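Local structure of amphiphysin (Drosophila melanogaster, 1URU) at residues K58-Y63 with D115-P120; I119-Y124 with I201-T206. The protein probably binds and senses curved membranes during endocytosis, through a BAR domain made of long helices that pairs with a second copy of itself. All coordinates share one frame; numbering follows the deposited sequence.

Contact 1: K58-Y63 with D115-P120; sequences KEFNNY and DQVLIP
Asn61 brings the one polar side-chain group that meets Leu118 here, and across this contact its amide nitrogen meets methyls: ND2 lies 3.5 Å from Leu118 CD1 and 4.0 Å from Leu118 CD2, with the two side chains crossing at about a right angle. No hydrogen bond crosses between the two segments; within them the shortest runs from Tyr63 N to Glu59 O at 2.9 Å, while Glu59 OE1 is hydrogen-bonded to Thr76 of the second subunit. Across the contact, attachment is apolar and centred on the Phe60 ring. With its CG anti to the backbone N (chi1 -173°), Phe60 carries this ring to Val117 and Leu118. CZ meets Val117 CG1 at 3.6 Å, in an approach that is oblique to the ring. Leu118 takes the rim instead: its CB lies 3.9 Å from Phe60 CE2, and its CD1 sits in the ring plane at the edge, 4.0 Å from Phe60 CD2. The segments run nearly antiparallel at 153°, with their axes 11.0 Å apart at closest approach. Leu121 and Leu211 of the same chain and Leu77 of the second subunit also pack on Phe60. The contact illustrates how helices can pair through apolar chemistry: an aromatic ring meets two aliphatic side chains, an asparagine borders the patch, and burial of hydrophobic surface, not directional bonding, probably holds this stretch together.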
loop_
_atom_site.group_PDB
_atom_site.type_symbol
_atom_site.label_atom_id
_atom_site.label_comp_id
_atom_site.label_asym_id
_atom_site.label_seq_id
_atom_site.Cartn_x
_atom_site.Cartn_y
_atom_site.Cartn_z
ATOM N N LYS A 58 1.705 4.962 16.216
ATOM C CA LYS A 58 2.343 3.762 15.683
ATOM C C LYS A 58 1.632 3.284 14.408
ATOM O O LYS A 58 2.227 3.280 13.332
ATOM C CB LYS A 58 2.345 2.662 16.757
ATOM C CG LYS A 58 3.112 1.425 16.395
ATOM C CD LYS A 58 2.538 0.155 17.052
ATOM C CE LYS A 58 3.488 -1.048 16.884
ATOM N NZ LYS A 58 4.598 -1.039 17.902
ATOM N N GLU A 59 0.363 2.919 14.532
ATOM C CA GLU A 59 -0.396 2.392 13.402
ATOM C C GLU A 59 -0.486 3.340 12.230
ATOM O O GLU A 59 -0.444 2.913 11.090
ATOM C CB GLU A 59 -1.822 2.016 13.809
ATOM C CG GLU A 59 -1.916 1.006 14.945
ATOM C CD GLU A 59 -1.067 -0.224 14.703
ATOM O OE1 GLU A 59 -0.955 -0.672 13.528
ATOM O OE2 GLU A 59 -0.510 -0.730 15.701
ATOM N N PHE A 60 -0.616 4.629 12.510
ATOM C CA PHE A 60 -0.752 5.607 11.459
ATOM C C PHE A 60 0.581 5.768 10.731
ATOM O O PHE A 60 0.616 5.981 9.533
ATOM C CB PHE A 60 -1.252 6.959 12.001
ATOM C CG PHE A 60 -1.552 7.925 10.925
ATOM C CD1 PHE A 60 -2.629 7.718 10.098
ATOM C CD2 PHE A 60 -0.698 8.962 10.651
ATOM C CE1 PHE A 60 -2.903 8.591 9.051
ATOM C CE2 PHE A 60 -0.950 9.838 9.597
ATOM C CZ PHE A 60 -2.051 9.648 8.791
ATOM N N ASN A 61 1.681 5.672 11.459
ATOM C CA ASN A 61 2.996 5.723 10.835
ATOM C C ASN A 61 3.231 4.483 9.973
ATOM O O ASN A 61 3.887 4.549 8.946
ATOM C CB ASN A 61 4.119 5.904 11.876
ATOM C CG ASN A 61 4.366 7.370 12.214
ATOM O OD1 ASN A 61 4.530 7.735 13.370
ATOM N ND2 ASN A 61 4.392 8.215 11.205
ATOM N N ASN A 62 2.671 3.364 10.400
ATOM C CA ASN A 62 2.729 2.140 9.624
ATOM C C ASN A 62 1.894 2.309 8.344
ATOM O O ASN A 62 2.322 1.915 7.281
ATOM C CB ASN A 62 2.262 0.949 10.470
ATOM C CG ASN A 62 2.322 -0.357 9.710
ATOM O OD1 ASN A 62 3.388 -0.754 9.234
ATOM N ND2 ASN A 62 1.180 -1.019 9.564
ATOM N N TYR A 63 0.735 2.962 8.465
ATOM C CA TYR A 63 -0.154 3.228 7.338
ATOM C C TYR A 63 0.513 4.114 6.313
ATOM O O TYR A 63 0.430 3.857 5.127
ATOM C CB TYR A 63 -1.408 3.903 7.828
ATOM C CG TYR A 63 -2.451 4.175 6.779
ATOM C CD1 TYR A 63 -3.075 3.132 6.112
ATOM C CD2 TYR A 63 -2.850 5.479 6.479
ATOM C CE1 TYR A 63 -4.069 3.364 5.158
ATOM C CE2 TYR A 63 -3.846 5.728 5.518
ATOM C CZ TYR A 63 -4.454 4.652 4.876
ATOM O OH TYR A 63 -5.425 4.858 3.952
ATOM N N ASP A 115 1.632 15.221 6.758
ATOM C CA ASP A 115 1.747 16.623 7.128
ATOM C C ASP A 115 0.517 17.073 7.906
ATOM O O ASP A 115 0.575 17.190 9.126
ATOM C CB ASP A 115 1.964 17.497 5.887
ATOM C CG ASP A 115 2.075 18.976 6.219
ATOM O OD1 ASP A 115 2.382 19.780 5.310
ATOM O OD2 ASP A 115 1.880 19.430 7.358
ATOM N N GLN A 116 -0.590 17.326 7.206
ATOM C CA GLN A 116 -1.825 17.791 7.849
ATOM C C GLN A 116 -2.340 16.824 8.938
ATOM O O GLN A 116 -2.731 17.273 9.996
ATOM C CB GLN A 116 -2.923 18.062 6.805
ATOM C CG GLN A 116 -2.869 19.437 6.139
ATOM C CD GLN A 116 -1.659 19.619 5.204
ATOM O OE1 GLN A 116 -1.542 18.951 4.176
ATOM N NE2 GLN A 116 -0.756 20.519 5.576
ATOM N N VAL A 117 -2.314 15.510 8.697
ATOM C CA VAL A 117 -2.878 14.545 9.647
ATOM C C VAL A 117 -1.872 14.164 10.698
ATOM O O VAL A 117 -2.209 14.079 11.876
ATOM C CB VAL A 117 -3.327 13.205 9.012
ATOM C CG1 VAL A 117 -4.073 12.373 10.045
ATOM C CG2 VAL A 117 -4.201 13.402 7.802
ATOM N N LEU A 118 -0.638 13.919 10.259
ATOM C CA LEU A 118 0.386 13.309 11.101
ATOM C C LEU A 118 0.915 14.250 12.147
ATOM O O LEU A 118 1.042 13.829 13.284
ATOM C CB LEU A 118 1.561 12.777 10.275
ATOM C CG LEU A 118 2.779 12.300 11.077
ATOM C CD1 LEU A 118 2.455 11.051 11.882
ATOM C CD2 LEU A 118 3.939 12.030 10.166
ATOM N N ILE A 119 1.250 15.491 11.771
ATOM C CA ILE A 119 1.936 16.417 12.689
ATOM C C ILE A 119 1.100 16.746 13.944
ATOM O O ILE A 119 1.638 16.715 15.048
ATOM C CB ILE A 119 2.423 17.728 11.977
ATOM C CG1 ILE A 119 3.829 17.567 11.410
ATOM C CG2 ILE A 119 2.503 18.899 12.939
ATOM C CD1 ILE A 119 3.848 17.033 10.051
ATOM N N PRO A 120 -0.179 17.104 13.815
ATOM C CA PRO A 120 -1.015 17.229 15.006
ATOM C C PRO A 120 -0.993 15.976 15.855
ATOM O O PRO A 120 -1.101 16.092 17.071
ATOM C CB PRO A 120 -2.415 17.494 14.427
ATOM C CG PRO A 120 -2.149 18.191 13.204
ATOM C CD PRO A 120 -0.923 17.509 12.607
#

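Contact 2: I119-Y124 with I201-T206; sequences IPLNTY and ILFLVT
Aromatic stacking dominates the meeting of Tyr124 and Phe203. Their rings form an offset stack with centroids 3.8 Å apart and planes only 7° from parallel, Phe203 CD2 lying over the centre of the tyrosine ring and Tyr124 CG over that of the phenylalanine. In both residues CG stands anti to the backbone N, which sends each ring across the gap between the helices. Phe128 adds a second aromatic partner, meeting the tyrosine ring edge-to-face. CH-pi contacts reinforce the pair reciprocally: Tyr124 CB rests over the Phe203 face, 3.8 Å from its centroid, and Phe203 CB over the Tyr124 face, 4.1 Å from its centroid. Aliphatic packing comes from Leu121, whose CD1 touches the ring edge at Phe203 CZ, 3.7 Å away. Polar bonding leads outward, since the Tyr124 hydroxyl is hydrogen-bonded to Gln49 on helix 35-84. Were Tyr124 replaced by alanine, one face of Phe203 would probably lose its stacking partner and Gln49 its hydroxyl mate. The segments run antiparallel at 162°, an arrangement typical of the elongated antiparallel helical coiled coil of the BAR domain, here joining helices 92-156 and 172-239.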
loop_
_atom_site.group_PDB
_atom_site.type_symbol
_atom_site.label_atom_id
_atom_site.label_comp_id
_atom_site.label_asym_id
_atom_site.label_seq_id
_atom_site.Cartn_x
_atom_site.Cartn_y
_atom_site.Cartn_z
ATOM N N ILE A 119 1.250 15.491 11.771
ATOM C CA ILE A 119 1.936 16.417 12.689
ATOM C C ILE A 119 1.100 16.746 13.944
ATOM O O ILE A 119 1.638 16.715 15.048
ATOM C CB ILE A 119 2.423 17.728 11.977
ATOM C CG1 ILE A 119 3.829 17.567 11.410
ATOM C CG2 ILE A 119 2.503 18.899 12.939
ATOM C CD1 ILE A 119 3.848 17.033 10.051
ATOM N N PRO A 120 -0.179 17.104 13.815
ATOM C CA PRO A 120 -1.015 17.229 15.006
ATOM C C PRO A 120 -0.993 15.976 15.855
ATOM O O PRO A 120 -1.101 16.092 17.071
ATOM C CB PRO A 120 -2.415 17.494 14.427
ATOM C CG PRO A 120 -2.149 18.191 13.204
ATOM C CD PRO A 120 -0.923 17.509 12.607
ATOM N N LEU A 121 -0.870 14.800 15.237
ATOM C CA LEU A 121 -0.881 13.541 16.003
ATOM C C LEU A 121 0.382 13.387 16.820
ATOM O O LEU A 121 0.324 12.936 17.962
ATOM C CB LEU A 121 -1.066 12.343 15.085
ATOM C CG LEU A 121 -1.131 10.931 15.681
ATOM C CD1 LEU A 121 -2.128 10.800 16.833
ATOM C CD2 LEU A 121 -1.425 9.914 14.553
ATOM N N ASN A 122 1.505 13.789 16.218
ATOM C CA ASN A 122 2.824 13.731 16.851
ATOM C C ASN A 122 2.917 14.777 17.948
ATOM O O ASN A 122 3.573 14.540 18.953
ATOM C CB ASN A 122 3.965 13.945 15.832
ATOM C CG ASN A 122 4.193 12.740 14.908
ATOM O OD1 ASN A 122 3.869 11.602 15.226
ATOM N ND2 ASN A 122 4.760 13.009 13.753
ATOM N N THR A 123 2.238 15.911 17.758
ATOM C CA THR A 123 2.219 16.998 18.746
ATOM C C THR A 123 1.357 16.674 19.986
ATOM O O THR A 123 1.746 16.941 21.119
ATOM C CB THR A 123 1.724 18.287 18.081
ATOM O OG1 THR A 123 2.729 18.785 17.200
ATOM C CG2 THR A 123 1.559 19.400 19.068
ATOM N N TYR A 124 0.190 16.105 19.744
ATOM C CA TYR A 124 -0.724 15.707 20.792
ATOM C C TYR A 124 -0.119 14.553 21.548
ATOM O O TYR A 124 -0.197 14.483 22.774
ATOM C CB TYR A 124 -2.065 15.308 20.179
ATOM C CG TYR A 124 -3.017 14.555 21.079
ATOM C CD1 TYR A 124 -3.824 15.225 22.016
ATOM C CD2 TYR A 124 -3.138 13.174 20.973
ATOM C CE1 TYR A 124 -4.713 14.509 22.841
ATOM C CE2 TYR A 124 -4.009 12.462 21.770
ATOM C CZ TYR A 124 -4.805 13.117 22.693
ATOM O OH TYR A 124 -5.686 12.354 23.439
ATOM N N ILE A 201 -11.276 14.461 23.143
ATOM C CA ILE A 201 -12.413 14.404 22.232
ATOM C C ILE A 201 -12.139 15.349 21.086
ATOM O O ILE A 201 -12.151 14.943 19.933
ATOM C CB ILE A 201 -13.737 14.840 22.925
ATOM C CG1 ILE A 201 -14.183 13.839 23.995
ATOM C CG2 ILE A 201 -14.873 14.996 21.889
ATOM C CD1 ILE A 201 -15.030 14.481 25.107
ATOM N N LEU A 202 -11.900 16.613 21.416
ATOM C CA LEU A 202 -11.636 17.630 20.410
ATOM C C LEU A 202 -10.438 17.260 19.525
ATOM O O LEU A 202 -10.458 17.498 18.318
ATOM C CB LEU A 202 -11.402 19.008 21.058
ATOM C CG LEU A 202 -11.062 20.166 20.096
ATOM C CD1 LEU A 202 -12.252 20.526 19.209
ATOM C CD2 LEU A 202 -10.546 21.390 20.869
ATOM N N PHE A 203 -9.391 16.695 20.120
ATOM C CA PHE A 203 -8.268 16.270 19.327
ATOM C C PHE A 203 -8.697 15.277 18.262
ATOM O O PHE A 203 -8.343 15.415 17.102
ATOM C CB PHE A 203 -7.179 15.609 20.141
ATOM C CG PHE A 203 -6.182 14.916 19.269
ATOM C CD1 PHE A 203 -5.368 15.670 18.421
ATOM C CD2 PHE A 203 -6.137 13.533 19.206
ATOM C CE1 PHE A 203 -4.473 15.066 17.572
ATOM C CE2 PHE A 203 -5.244 12.908 18.367
ATOM C CZ PHE A 203 -4.408 13.678 17.533
ATOM N N LEU A 204 -9.436 14.257 18.668
ATOM C CA LEU A 204 -9.813 13.203 17.731
ATOM C C LEU A 204 -10.833 13.605 16.688
ATOM O O LEU A 204 -10.752 13.142 15.564
ATOM C CB LEU A 204 -10.299 11.963 18.465
ATOM C CG LEU A 204 -9.115 11.015 18.675
ATOM C CD1 LEU A 204 -8.823 10.789 20.166
ATOM C CD2 LEU A 204 -9.387 9.715 17.924
ATOM N N VAL A 205 -11.797 14.440 17.047
ATOM C CA VAL A 205 -12.751 14.891 16.068
ATOM C C VAL A 205 -11.977 15.679 15.007
ATOM O O VAL A 205 -12.241 15.541 13.822
ATOM C CB VAL A 205 -13.968 15.703 16.682
ATOM C CG1 VAL A 205 -14.693 14.887 17.760
ATOM C CG2 VAL A 205 -13.551 17.021 17.236
ATOM N N THR A 206 -10.981 16.454 15.414
ATOM C CA THR A 206 -10.233 17.274 14.450
ATOM C C THR A 206 -9.277 16.421 13.612
ATOM O O THR A 206 -9.245 16.587 12.401
ATOM C CB THR A 206 -9.534 18.519 15.136
ATOM O OG1 THR A 206 -8.606 18.109 16.142
ATOM C CG2 THR A 206 -10.547 19.360 15.949
#

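In the fold
From the N terminus, the chain runs out along helix 35-84, turns, and comes back along helix 92-156; contact 1 closes this first loop across 51 intervening residues. The chain then turns again into helix 172-239, and contact 2 closes a second loop of 76 residues. The loops neither nest nor cross: they follow one another, overlapping at Ile119 and Pro120 on the middle helix. One residue further on, Leu121 CD2 packs 3.9 Å from Phe60 CB; the centres of the two contacts are about 10 Å apart. Helix 92-156 is thus tied to both its companions near the chain's centre, and both contacts also border the second subunit of the BAR dimer.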